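Local coordinates for protein 336aa long hypothetical dTDP-glucose 4,6-dehydratase (Pyrococcus horikoshii, PDB 2HUN) that probably acts as an NAD-dependent dTDP-glucose 4,6-dehydratase, a lyase built on a Rossmann fold that holds its nicotinamide-adenine-dinucleotide cofactor, at residues G41-N46 / E315-P320; E119-H124 / N172-R177; L258-K263 / G303-I308. All coordinates share one frame; numbering follows the deposited sequence.

Overall arrangement
Contact 2 lies in the Rossmann sheet, pairing its strands 121-127 and 172-182, while contact 1 joins a cofactor-side loop to helix 315-318 and contact 3 packs helix 250-260 on helix 300-313. Contacts 1 and 2 are on opposite sides of the chain's centre, their centres about 29 Å apart; contact 3 is about 35 Å from contact 2, centre to centre. Contacts 1 and 3 are neighbours, with nearest atoms about 7 Å apart, and helix 315-318 follows helix 300-313 in the chain. NAD lies against the loop of contact 1 at G41 and S42. The side chain of H124 in contact 2 is about 7 Å from NAD. The side chain of I304 in contact 3 is about 13 Å from NAD.

Contact 1: G41-N46 / E315-P320; sequences GSNPAN and EWWWKP. With NAD (nicotinamide-adenine-dinucleotide), chain C.
W317 points the N-H of its indole at the side-chain amide of N46: NE1 donates to OD1 over 2.7 Å, and the oxygen sits at the ring edge, near the indole plane. The bond is bent at the hydrogen (141°), and amide and ring planes are turned 35° apart. W317 carries CG anti to the backbone N (chi1 -174°), which sends the indole out from helix 315-318 to the loop. N43 reaches the same ring obliquely, its ND2 3.2 Å from W317 NE1; both are donors, and no bond forms between them. ND2 instead donates a hydrogen bond to a water that itself donates to W317 O, a bridge from loop to helix backbone. OD1 of N43 accepts from A45 N, closing an Asx turn. A45 CB lies against both indoles, 4.0 Å from W316 CZ3 and 4.0 Å from W317 CD1. One face of the W316 ring covers W317 CB, which stands 3.9 Å from the ring plane, over its centre; W316 NE1 bonds to N314. Y185 and W310 meet W317 edge-to-face. S42 CB lies 3.3 Å from NAD O3B, and a side chain on G41 would collide with the cofactor's phosphate oxygen O1A. The buried indole N-H thus has its acceptor in N46, whose ND2 makes weak bonds to S17 and G13, so the polar contact ties the C-terminal helix to the glycine-rich turn beside NAD.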
loop_
_atom_site.group_PDB
_atom_site.type_symbol
_atom_site.label_atom_id
_atom_site.label_comp_id
_atom_site.label_asym_id
_atom_site.label_seq_id
_atom_site.Cartn_x
_atom_site.Cartn_y
_atom_site.Cartn_z
ATOM N N GLY A 41 -17.632 -6.501 -14.557
ATOM C CA GLY A 41 -17.120 -7.856 -14.474
ATOM C C GLY A 41 -18.075 -8.901 -13.930
ATOM O O GLY A 41 -17.876 -10.093 -14.154
ATOM N N SER A 42 -19.111 -8.471 -13.218
ATOM C CA SER A 42 -20.065 -9.411 -12.646
ATOM C C SER A 42 -20.983 -10.018 -13.701
ATOM O O SER A 42 -21.291 -9.395 -14.714
ATOM C CB SER A 42 -20.919 -8.723 -11.573
ATOM O OG SER A 42 -21.756 -7.727 -12.136
ATOM N N ASN A 43 -21.418 -11.245 -13.452
ATOM C CA ASN A 43 -22.312 -11.932 -14.369
ATOM C C ASN A 43 -23.105 -12.991 -13.610
ATOM O O ASN A 43 -22.603 -14.086 -13.347
ATOM C CB ASN A 43 -21.515 -12.585 -15.504
ATOM C CG ASN A 43 -22.404 -13.045 -16.647
ATOM O OD1 ASN A 43 -23.633 -13.013 -16.552
ATOM N ND2 ASN A 43 -21.782 -13.476 -17.736
ATOM N N PRO A 44 -24.357 -12.670 -13.237
ATOM C CA PRO A 44 -25.247 -13.578 -12.505
ATOM C C PRO A 44 -25.347 -14.952 -13.164
ATOM O O PRO A 44 -25.598 -15.956 -12.496
ATOM C CB PRO A 44 -26.584 -12.842 -12.529
ATOM C CG PRO A 44 -26.168 -11.406 -12.513
ATOM C CD PRO A 44 -25.028 -11.385 -13.505
ATOM N N ALA A 45 -25.152 -14.986 -14.478
ATOM C CA ALA A 45 -25.229 -16.234 -15.227
ATOM C C ALA A 45 -24.145 -17.213 -14.784
ATOM O O ALA A 45 -24.298 -18.426 -14.923
ATOM C CB ALA A 45 -25.111 -15.953 -16.727
ATOM N N ASN A 46 -23.052 -16.679 -14.247
ATOM C CA ASN A 46 -21.944 -17.501 -13.776
ATOM C C ASN A 46 -22.393 -18.525 -12.741
ATOM O O ASN A 46 -21.890 -19.645 -12.716
ATOM C CB ASN A 46 -20.861 -16.630 -13.134
ATOM C CG ASN A 46 -20.150 -15.747 -14.124
ATOM O OD1 ASN A 46 -20.466 -15.742 -15.310
ATOM N ND2 ASN A 46 -19.176 -14.983 -13.637
ATOM N N GLU A 315 -21.738 -21.526 -25.553
ATOM C CA GLU A 315 -21.968 -20.350 -26.371
ATOM C C GLU A 315 -23.070 -19.509 -25.736
ATOM O O GLU A 315 -23.111 -18.297 -25.908
ATOM C CB GLU A 315 -22.354 -20.766 -27.799
ATOM C CG GLU A 315 -22.646 -19.593 -28.726
ATOM C CD GLU A 315 -22.650 -19.985 -30.199
ATOM O OE1 GLU A 315 -22.191 -21.097 -30.536
ATOM O OE2 GLU A 315 -23.107 -19.166 -31.019
ATOM N N TRP A 316 -23.950 -20.158 -24.984
ATOM C CA TRP A 316 -25.048 -19.455 -24.324
ATOM C C TRP A 316 -24.523 -18.386 -23.364
ATOM O O TRP A 316 -25.137 -17.326 -23.202
ATOM C CB TRP A 316 -25.921 -20.435 -23.537
ATOM C CG TRP A 316 -25.267 -20.977 -22.301
ATOM C CD1 TRP A 316 -24.452 -22.073 -22.207
ATOM C CD2 TRP A 316 -25.357 -20.430 -20.981
ATOM N NE1 TRP A 316 -24.033 -22.242 -20.905
ATOM C CE2 TRP A 316 -24.574 -21.245 -20.133
ATOM C CE3 TRP A 316 -26.024 -19.324 -20.433
ATOM C CZ2 TRP A 316 -24.441 -20.991 -18.763
ATOM C CZ3 TRP A 316 -25.891 -19.070 -19.071
ATOM C CH2 TRP A 316 -25.106 -19.901 -18.253
ATOM N N TRP A 317 -23.378 -18.671 -22.744
ATOM C CA TRP A 317 -22.778 -17.757 -21.774
ATOM C C TRP A 317 -22.038 -16.550 -22.371
ATOM O O TRP A 317 -22.339 -15.411 -22.013
ATOM C CB TRP A 317 -21.824 -18.531 -20.843
ATOM C CG TRP A 317 -21.270 -17.690 -19.719
ATOM C CD1 TRP A 317 -21.854 -17.447 -18.504
ATOM C CD2 TRP A 317 -20.063 -16.923 -19.744
ATOM N NE1 TRP A 317 -21.081 -16.572 -17.772
ATOM C CE2 TRP A 317 -19.976 -16.234 -18.510
ATOM C CE3 TRP A 317 -19.045 -16.747 -20.692
ATOM C CZ2 TRP A 317 -18.909 -15.381 -18.200
ATOM C CZ3 TRP A 317 -17.985 -15.898 -20.385
ATOM C CH2 TRP A 317 -17.926 -15.226 -19.145
ATOM N N TRP A 318 -21.094 -16.789 -23.282
ATOM C CA TRP A 318 -20.309 -15.695 -23.864
ATOM C C TRP A 318 -20.968 -14.888 -24.976
ATOM O O TRP A 318 -20.657 -13.713 -25.179
ATOM C CB TRP A 318 -18.962 -16.217 -24.388
ATOM C CG TRP A 318 -19.029 -17.355 -25.384
ATOM C CD1 TRP A 318 -18.877 -18.687 -25.116
ATOM C CD2 TRP A 318 -19.136 -17.247 -26.818
ATOM N NE1 TRP A 318 -18.864 -19.418 -26.278
ATOM C CE2 TRP A 318 -19.024 -18.566 -27.333
ATOM C CE3 TRP A 318 -19.309 -16.180 -27.700
ATOM C CZ2 TRP A 318 -19.087 -18.826 -28.709
ATOM C CZ3 TRP A 318 -19.366 -16.445 -29.062
ATOM C CH2 TRP A 318 -19.253 -17.757 -29.553
ATOM N N LYS A 319 -21.860 -15.539 -25.705
ATOM C CA LYS A 319 -22.570 -14.929 -26.810
ATOM C C LYS A 319 -23.212 -13.574 -26.461
ATOM O O LYS A 319 -23.021 -12.594 -27.167
ATOM C CB LYS A 319 -23.621 -15.922 -27.301
ATOM C CG LYS A 319 -24.316 -15.500 -28.559
ATOM C CD LYS A 319 -23.301 -15.084 -29.595
ATOM C CE LYS A 319 -24.017 -14.760 -30.883
ATOM N NZ LYS A 319 -23.292 -13.686 -31.631
ATOM N N PRO A 320 -23.986 -13.502 -25.369
ATOM C CA PRO A 320 -24.621 -12.237 -24.975
ATOM C C PRO A 320 -23.584 -11.167 -24.636
ATOM O O PRO A 320 -23.867 -9.970 -24.687
ATOM C CB PRO A 320 -25.433 -12.622 -23.738
ATOM C CG PRO A 320 -25.694 -14.076 -23.932
ATOM C CD PRO A 320 -24.408 -14.598 -24.483
HETATM P PA NAD C . -13.931 -9.576 -12.122
HETATM O O1A NAD C . -13.848 -8.193 -12.617
HETATM O O2A NAD C . -14.364 -10.663 -13.046
HETATM O O5B NAD C . -14.953 -9.575 -10.886
HETATM C C5B NAD C . -14.819 -8.710 -9.748
HETATM C C4B NAD C . -16.086 -8.982 -8.925
HETATM O O4B NAD C . -16.066 -8.212 -7.708
HETATM C C3B NAD C . -17.364 -8.561 -9.704
HETATM O O3B NAD C . -18.369 -9.584 -9.606
HETATM C C2B NAD C . -17.736 -7.214 -9.057
HETATM O O2B NAD C . -19.111 -6.835 -9.122
HETATM C C1B NAD C . -17.232 -7.399 -7.625
HETATM N N9A NAD C . -16.885 -6.136 -6.938
HETATM C C8A NAD C . -16.050 -5.163 -7.347
HETATM N N7A NAD C . -16.018 -4.196 -6.431
HETATM C C5A NAD C . -16.826 -4.535 -5.431
HETATM C C6A NAD C . -17.209 -3.932 -4.201
HETATM N N6A NAD C . -16.754 -2.754 -3.795
HETATM N N1A NAD C . -18.126 -4.644 -3.392
HETATM C C2A NAD C . -18.626 -5.888 -3.806
HETATM N N3A NAD C . -18.266 -6.453 -4.965
HETATM C C4A NAD C . -17.384 -5.785 -5.753
HETATM O O3 NAD C . -12.429 -9.936 -11.750
HETATM P PN NAD C . -11.651 -11.210 -11.222
HETATM O O1N NAD C . -10.653 -11.433 -12.307
HETATM O O2N NAD C . -12.556 -12.350 -10.966
HETATM O O5D NAD C . -10.812 -10.682 -9.945
HETATM C C5D NAD C . -10.905 -11.245 -8.634
HETATM C C4D NAD C . -9.672 -10.797 -7.808
HETATM O O4D NAD C . -8.480 -11.450 -8.277
HETATM C C3D NAD C . -9.438 -9.282 -7.869
HETATM O O3D NAD C . -9.115 -8.815 -6.533
HETATM C C2D NAD C . -8.235 -9.143 -8.843
HETATM O O2D NAD C . -7.472 -7.977 -8.516
HETATM C C1D NAD C . -7.497 -10.450 -8.607
HETATM N N1N NAD C . -6.694 -10.931 -9.751
HETATM C C2N NAD C . -7.290 -11.378 -10.978
HETATM C C3N NAD C . -6.455 -11.832 -12.013
HETATM C C7N NAD C . -7.028 -12.338 -13.356
HETATM O O7N NAD C . -6.264 -12.889 -14.159
HETATM N N7N NAD C . -8.322 -12.189 -13.614
HETATM C C4N NAD C . -5.047 -11.843 -11.841
HETATM C C5N NAD C . -4.479 -11.398 -10.629
HETATM C C6N NAD C . -5.289 -10.942 -9.576
HETATM O O HOH W 1 -23.618 -14.306 -20.026
#

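Contact 2: E119-H124 / N172-R177; sequences EVRFVH and NASITR
R121 reaches over to the neighbouring strand, its side chain crossing that of N172 at about a right angle; NH2 donates to S174 OG over 2.8 Å with the oxygen at the guanidinium edge, near its plane. NH1 adds weak bonds to N172 OD1, N172 O and S174 OG. The chain gets there by bending at its second torsion (chi2 56°), and main-chain oxygens take further N-H groups: NE bonds to L231 O and NH2 also to V230 O. S174 OG has a further partner in E235 O. The strands that carry these side chains run parallel, 21° apart, as neighbours in the Rossmann sheet, and four backbone bonds alternate between them. F122 N donates to N172 O, S174 N to F122 O (2.9 Å), H124 N to S174 O and T176 N to H124 O (2.8 Å). Nearer E119, waters bridge the two segments: one links V120 O to N172 N, another E119 O to N172 ND2. On the other face of the sheet F122 meets A173 edge-on, its CD2 3.5 Å from A173 CB. H124 lies alongside I175, pointing the same way, with CB 4.0 Å from I175 CG1, and its NE2 bonds to S158 OG of helix 150-168.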
loop_
_atom_site.group_PDB
_atom_site.type_symbol
_atom_site.label_atom_id
_atom_site.label_comp_id
_atom_site.label_asym_id
_atom_site.label_seq_id
_atom_site.Cartn_x
_atom_site.Cartn_y
_atom_site.Cartn_z
ATOM N N GLU A 119 -11.401 -13.845 15.002
ATOM C CA GLU A 119 -10.915 -15.207 14.822
ATOM C C GLU A 119 -11.239 -15.791 13.447
ATOM O O GLU A 119 -10.793 -16.891 13.112
ATOM C CB GLU A 119 -11.486 -16.109 15.916
ATOM C CG GLU A 119 -11.351 -15.500 17.299
ATOM C CD GLU A 119 -11.731 -16.460 18.406
ATOM O OE1 GLU A 119 -12.725 -17.199 18.237
ATOM O OE2 GLU A 119 -11.044 -16.463 19.451
ATOM N N VAL A 120 -12.005 -15.052 12.650
ATOM C CA VAL A 120 -12.375 -15.521 11.316
ATOM C C VAL A 120 -11.125 -15.686 10.444
ATOM O O VAL A 120 -10.191 -14.892 10.537
ATOM C CB VAL A 120 -13.352 -14.528 10.625
ATOM C CG1 VAL A 120 -12.611 -13.282 10.175
ATOM C CG2 VAL A 120 -14.043 -15.203 9.450
ATOM N N ARG A 121 -11.104 -16.725 9.616
ATOM C CA ARG A 121 -9.968 -16.963 8.728
ATOM C C ARG A 121 -10.161 -16.087 7.495
ATOM O O ARG A 121 -11.139 -16.239 6.769
ATOM C CB ARG A 121 -9.904 -18.440 8.336
ATOM C CG ARG A 121 -8.832 -18.781 7.298
ATOM C CD ARG A 121 -7.437 -18.358 7.740
ATOM N NE ARG A 121 -6.441 -18.697 6.727
ATOM C CZ ARG A 121 -5.272 -18.082 6.587
ATOM N NH1 ARG A 121 -4.942 -17.088 7.398
ATOM N NH2 ARG A 121 -4.429 -18.465 5.634
ATOM N N PHE A 122 -9.220 -15.179 7.258
ATOM C CA PHE A 122 -9.307 -14.242 6.142
ATOM C C PHE A 122 -8.221 -14.392 5.074
ATOM O O PHE A 122 -7.036 -14.421 5.385
ATOM C CB PHE A 122 -9.278 -12.822 6.716
ATOM C CG PHE A 122 -9.265 -11.732 5.685
ATOM C CD1 PHE A 122 -10.302 -11.595 4.766
ATOM C CD2 PHE A 122 -8.242 -10.797 5.679
ATOM C CE1 PHE A 122 -10.315 -10.529 3.860
ATOM C CE2 PHE A 122 -8.245 -9.737 4.787
ATOM C CZ PHE A 122 -9.283 -9.598 3.873
ATOM N N VAL A 123 -8.640 -14.498 3.816
ATOM C CA VAL A 123 -7.707 -14.596 2.701
ATOM C C VAL A 123 -7.958 -13.408 1.777
ATOM O O VAL A 123 -9.048 -13.257 1.232
ATOM C CB VAL A 123 -7.891 -15.898 1.896
ATOM C CG1 VAL A 123 -7.058 -15.833 0.620
ATOM C CG2 VAL A 123 -7.466 -17.102 2.739
ATOM N N HIS A 124 -6.941 -12.565 1.625
ATOM C CA HIS A 124 -6.997 -11.373 0.776
ATOM C C HIS A 124 -6.366 -11.729 -0.568
ATOM O O HIS A 124 -5.174 -12.066 -0.630
ATOM C CB HIS A 124 -6.202 -10.242 1.445
ATOM C CG HIS A 124 -6.186 -8.956 0.678
ATOM N ND1 HIS A 124 -7.294 -8.147 0.555
ATOM C CD2 HIS A 124 -5.181 -8.317 0.037
ATOM C CE1 HIS A 124 -6.971 -7.061 -0.124
ATOM N NE2 HIS A 124 -5.693 -7.139 -0.449
ATOM N N ASN A 172 -6.266 -13.644 11.796
ATOM C CA ASN A 172 -5.799 -14.867 11.152
ATOM C C ASN A 172 -5.997 -14.581 9.670
ATOM O O ASN A 172 -6.989 -15.006 9.079
ATOM C CB ASN A 172 -6.664 -16.063 11.561
ATOM C CG ASN A 172 -6.104 -17.384 11.069
ATOM O OD1 ASN A 172 -5.284 -17.424 10.151
ATOM N ND2 ASN A 172 -6.558 -18.480 11.673
ATOM N N ALA A 173 -5.052 -13.857 9.076
ATOM C CA ALA A 173 -5.168 -13.475 7.680
ATOM C C ALA A 173 -3.918 -13.674 6.838
ATOM O O ALA A 173 -2.806 -13.437 7.299
ATOM C CB ALA A 173 -5.604 -12.023 7.597
ATOM N N SER A 174 -4.119 -14.115 5.600
ATOM C CA SER A 174 -3.027 -14.305 4.648
ATOM C C SER A 174 -3.393 -13.545 3.376
ATOM O O SER A 174 -4.555 -13.195 3.169
ATOM C CB SER A 174 -2.826 -15.782 4.306
ATOM O OG SER A 174 -2.374 -16.519 5.422
ATOM N N ILE A 175 -2.395 -13.292 2.536
ATOM C CA ILE A 175 -2.589 -12.585 1.277
ATOM C C ILE A 175 -2.078 -13.470 0.147
ATOM O O ILE A 175 -1.052 -14.138 0.291
ATOM C CB ILE A 175 -1.777 -11.264 1.238
ATOM C CG1 ILE A 175 -2.298 -10.279 2.286
ATOM C CG2 ILE A 175 -1.839 -10.650 -0.157
ATOM C CD1 ILE A 175 -1.387 -9.070 2.474
ATOM N N THR A 176 -2.801 -13.491 -0.970
ATOM C CA THR A 176 -2.360 -14.255 -2.130
ATOM C C THR A 176 -2.138 -13.293 -3.302
ATOM O O THR A 176 -2.823 -12.269 -3.420
ATOM C CB THR A 176 -3.403 -15.322 -2.554
ATOM O OG1 THR A 176 -4.659 -14.689 -2.832
ATOM C CG2 THR A 176 -3.595 -16.348 -1.445
ATOM N N ARG A 177 -1.169 -13.615 -4.152
ATOM C CA ARG A 177 -0.874 -12.810 -5.333
ATOM C C ARG A 177 -0.651 -13.783 -6.483
ATOM O O ARG A 177 0.274 -14.604 -6.453
ATOM C CB ARG A 177 0.376 -11.938 -5.108
ATOM C CG ARG A 177 0.146 -10.742 -4.184
ATOM C CD ARG A 177 1.454 -10.065 -3.808
ATOM N NE ARG A 177 1.268 -8.912 -2.926
ATOM C CZ ARG A 177 2.248 -8.391 -2.189
ATOM N NH1 ARG A 177 3.461 -8.930 -2.238
ATOM N NH2 ARG A 177 2.022 -7.337 -1.415
HETATM O O HOH W 2 -8.623 -18.409 13.719
HETATM O O HOH W 3 -8.872 -12.807 11.452
#

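Contact 3: L258-K263 / G303-I308; sequences LRLMGK and GIKKTI
The end of helix 250-260 faces the middle of helix 300-313, with the CA atoms of L260 and K305 6.3 Å apart. A Schellman motif finishes the first helix: K263 N bonds to L258 O over 2.9 Å and G262 N to R259 O, with G262 at the positive phi (60°) of the C-prime position. Within this turn, L260 and M261 meet the other helix through carbon atoms. L260 projects toward it and divides its work: CD1 lies 3.5 Å from I304 CG2, the two side chains crossing at about a right angle, while CB takes the end of I308. I308 holds CG1 anti to its carbonyl carbon (chi1 -69°), and an extended second torsion carries CD1 between L260 and M261, 3.5 Å from L260 CB and 3.7 Å from M261 CG. The approach to L260 CB is tighter than usual carbon packing, and CG2 of I308 also lies against M261 CG. An alanine in place of I308 would lose both branches and is likely to open a gap beside L260 CB and M261 CG, leaving the methionine freer to turn. Helix 191-200 packs against the same group, touching M261 and T307 through I196 and I304 through I192, and R259 forms a salt bridge to D301 near the start of helix 300-313. K305, bent at three torsions, crosses L260 at about a right angle, its NZ 3.9 Å from L260 CD2.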
loop_
_atom_site.group_PDB
_atom_site.type_symbol
_atom_site.label_atom_id
_atom_site.label_comp_id
_atom_site.label_asym_id
_atom_site.label_seq_id
_atom_site.Cartn_x
_atom_site.Cartn_y
_atom_site.Cartn_z
ATOM N N LEU A 258 -4.718 -22.569 -31.353
ATOM C CA LEU A 258 -5.085 -23.037 -32.684
ATOM C C LEU A 258 -4.766 -24.513 -32.845
ATOM O O LEU A 258 -5.585 -25.278 -33.355
ATOM C CB LEU A 258 -4.361 -22.214 -33.749
ATOM C CG LEU A 258 -4.702 -20.724 -33.691
ATOM C CD1 LEU A 258 -3.991 -19.986 -34.803
ATOM C CD2 LEU A 258 -6.209 -20.542 -33.801
ATOM N N ARG A 259 -3.574 -24.912 -32.412
ATOM C CA ARG A 259 -3.181 -26.309 -32.504
ATOM C C ARG A 259 -4.190 -27.175 -31.765
ATOM O O ARG A 259 -4.695 -28.157 -32.308
ATOM C CB ARG A 259 -1.784 -26.519 -31.903
ATOM C CG ARG A 259 -1.494 -27.969 -31.532
ATOM C CD ARG A 259 -0.023 -28.197 -31.211
ATOM N NE ARG A 259 0.439 -27.472 -30.027
ATOM C CZ ARG A 259 0.210 -27.852 -28.769
ATOM N NH1 ARG A 259 -0.483 -28.954 -28.510
ATOM N NH2 ARG A 259 0.686 -27.127 -27.766
ATOM N N LEU A 260 -4.493 -26.793 -30.527
ATOM C CA LEU A 260 -5.423 -27.551 -29.698
ATOM C C LEU A 260 -6.858 -27.510 -30.198
ATOM O O LEU A 260 -7.699 -28.292 -29.755
ATOM C CB LEU A 260 -5.341 -27.071 -28.244
ATOM C CG LEU A 260 -3.995 -27.387 -27.578
ATOM C CD1 LEU A 260 -3.929 -26.771 -26.188
ATOM C CD2 LEU A 260 -3.814 -28.898 -27.505
ATOM N N MET A 261 -7.136 -26.594 -31.119
ATOM C CA MET A 261 -8.467 -26.501 -31.696
ATOM C C MET A 261 -8.444 -27.290 -33.005
ATOM O O MET A 261 -9.337 -27.165 -33.845
ATOM C CB MET A 261 -8.848 -25.037 -31.948
ATOM C CG MET A 261 -9.333 -24.303 -30.705
ATOM S SD MET A 261 -9.826 -22.588 -31.014
ATOM C CE MET A 261 -11.602 -22.771 -31.151
ATOM N N GLY A 262 -7.403 -28.104 -33.160
ATOM C CA GLY A 262 -7.246 -28.925 -34.347
ATOM C C GLY A 262 -7.156 -28.118 -35.624
ATOM O O GLY A 262 -7.572 -28.582 -36.688
ATOM N N LYS A 263 -6.596 -26.916 -35.527
ATOM C CA LYS A 263 -6.483 -26.043 -36.689
ATOM C C LYS A 263 -5.067 -25.707 -37.111
ATOM O O LYS A 263 -4.081 -26.166 -36.530
ATOM C CB LYS A 263 -7.224 -24.728 -36.441
ATOM C CG LYS A 263 -8.696 -24.885 -36.151
ATOM C CD LYS A 263 -9.411 -23.546 -36.212
ATOM C CE LYS A 263 -10.908 -23.764 -36.370
ATOM N NZ LYS A 263 -11.186 -24.694 -37.505
ATOM N N GLY A 303 -4.934 -27.043 -19.569
ATOM C CA GLY A 303 -5.797 -25.941 -19.180
ATOM C C GLY A 303 -6.445 -25.239 -20.359
ATOM O O GLY A 303 -7.599 -24.813 -20.272
ATOM N N ILE A 304 -5.696 -25.104 -21.451
ATOM C CA ILE A 304 -6.202 -24.453 -22.659
ATOM C C ILE A 304 -7.242 -25.351 -23.325
ATOM O O ILE A 304 -8.266 -24.878 -23.814
ATOM C CB ILE A 304 -5.048 -24.158 -23.650
ATOM C CG1 ILE A 304 -4.241 -22.956 -23.156
ATOM C CG2 ILE A 304 -5.595 -23.889 -25.047
ATOM C CD1 ILE A 304 -5.046 -21.653 -23.092
ATOM N N LYS A 305 -6.965 -26.651 -23.328
ATOM C CA LYS A 305 -7.861 -27.644 -23.905
ATOM C C LYS A 305 -9.194 -27.610 -23.155
ATOM O O LYS A 305 -10.260 -27.631 -23.766
ATOM C CB LYS A 305 -7.232 -29.035 -23.789
ATOM C CG LYS A 305 -8.027 -30.165 -24.426
ATOM C CD LYS A 305 -7.852 -30.196 -25.939
ATOM C CE LYS A 305 -7.291 -31.541 -26.412
ATOM N NZ LYS A 305 -5.879 -31.791 -25.974
ATOM N N LYS A 306 -9.131 -27.557 -21.827
ATOM C CA LYS A 306 -10.343 -27.514 -21.016
ATOM C C LYS A 306 -11.076 -26.200 -21.253
ATOM O O LYS A 306 -12.302 -26.147 -21.217
ATOM C CB LYS A 306 -10.010 -27.655 -19.525
ATOM C CG LYS A 306 -9.475 -29.025 -19.132
ATOM C CD LYS A 306 -9.409 -29.198 -17.619
ATOM C CE LYS A 306 -10.772 -28.971 -16.983
ATOM N NZ LYS A 306 -11.041 -29.935 -15.890
ATOM N N THR A 307 -10.312 -25.144 -21.501
ATOM C CA THR A 307 -10.881 -23.829 -21.746
ATOM C C THR A 307 -11.541 -23.790 -23.127
ATOM O O THR A 307 -12.598 -23.178 -23.304
ATOM C CB THR A 307 -9.795 -22.738 -21.632
ATOM O OG1 THR A 307 -9.225 -22.780 -20.314
ATOM C CG2 THR A 307 -10.392 -21.354 -21.874
ATOM N N ILE A 308 -10.917 -24.451 -24.100
ATOM C CA ILE A 308 -11.465 -24.513 -25.451
ATOM C C ILE A 308 -12.807 -25.245 -25.401
ATOM O O ILE A 308 -13.816 -24.742 -25.899
ATOM C CB ILE A 308 -10.509 -25.265 -26.416
ATOM C CG1 ILE A 308 -9.248 -24.425 -26.655
ATOM C CG2 ILE A 308 -11.226 -25.574 -27.734
ATOM C CD1 ILE A 308 -8.124 -25.160 -27.363
#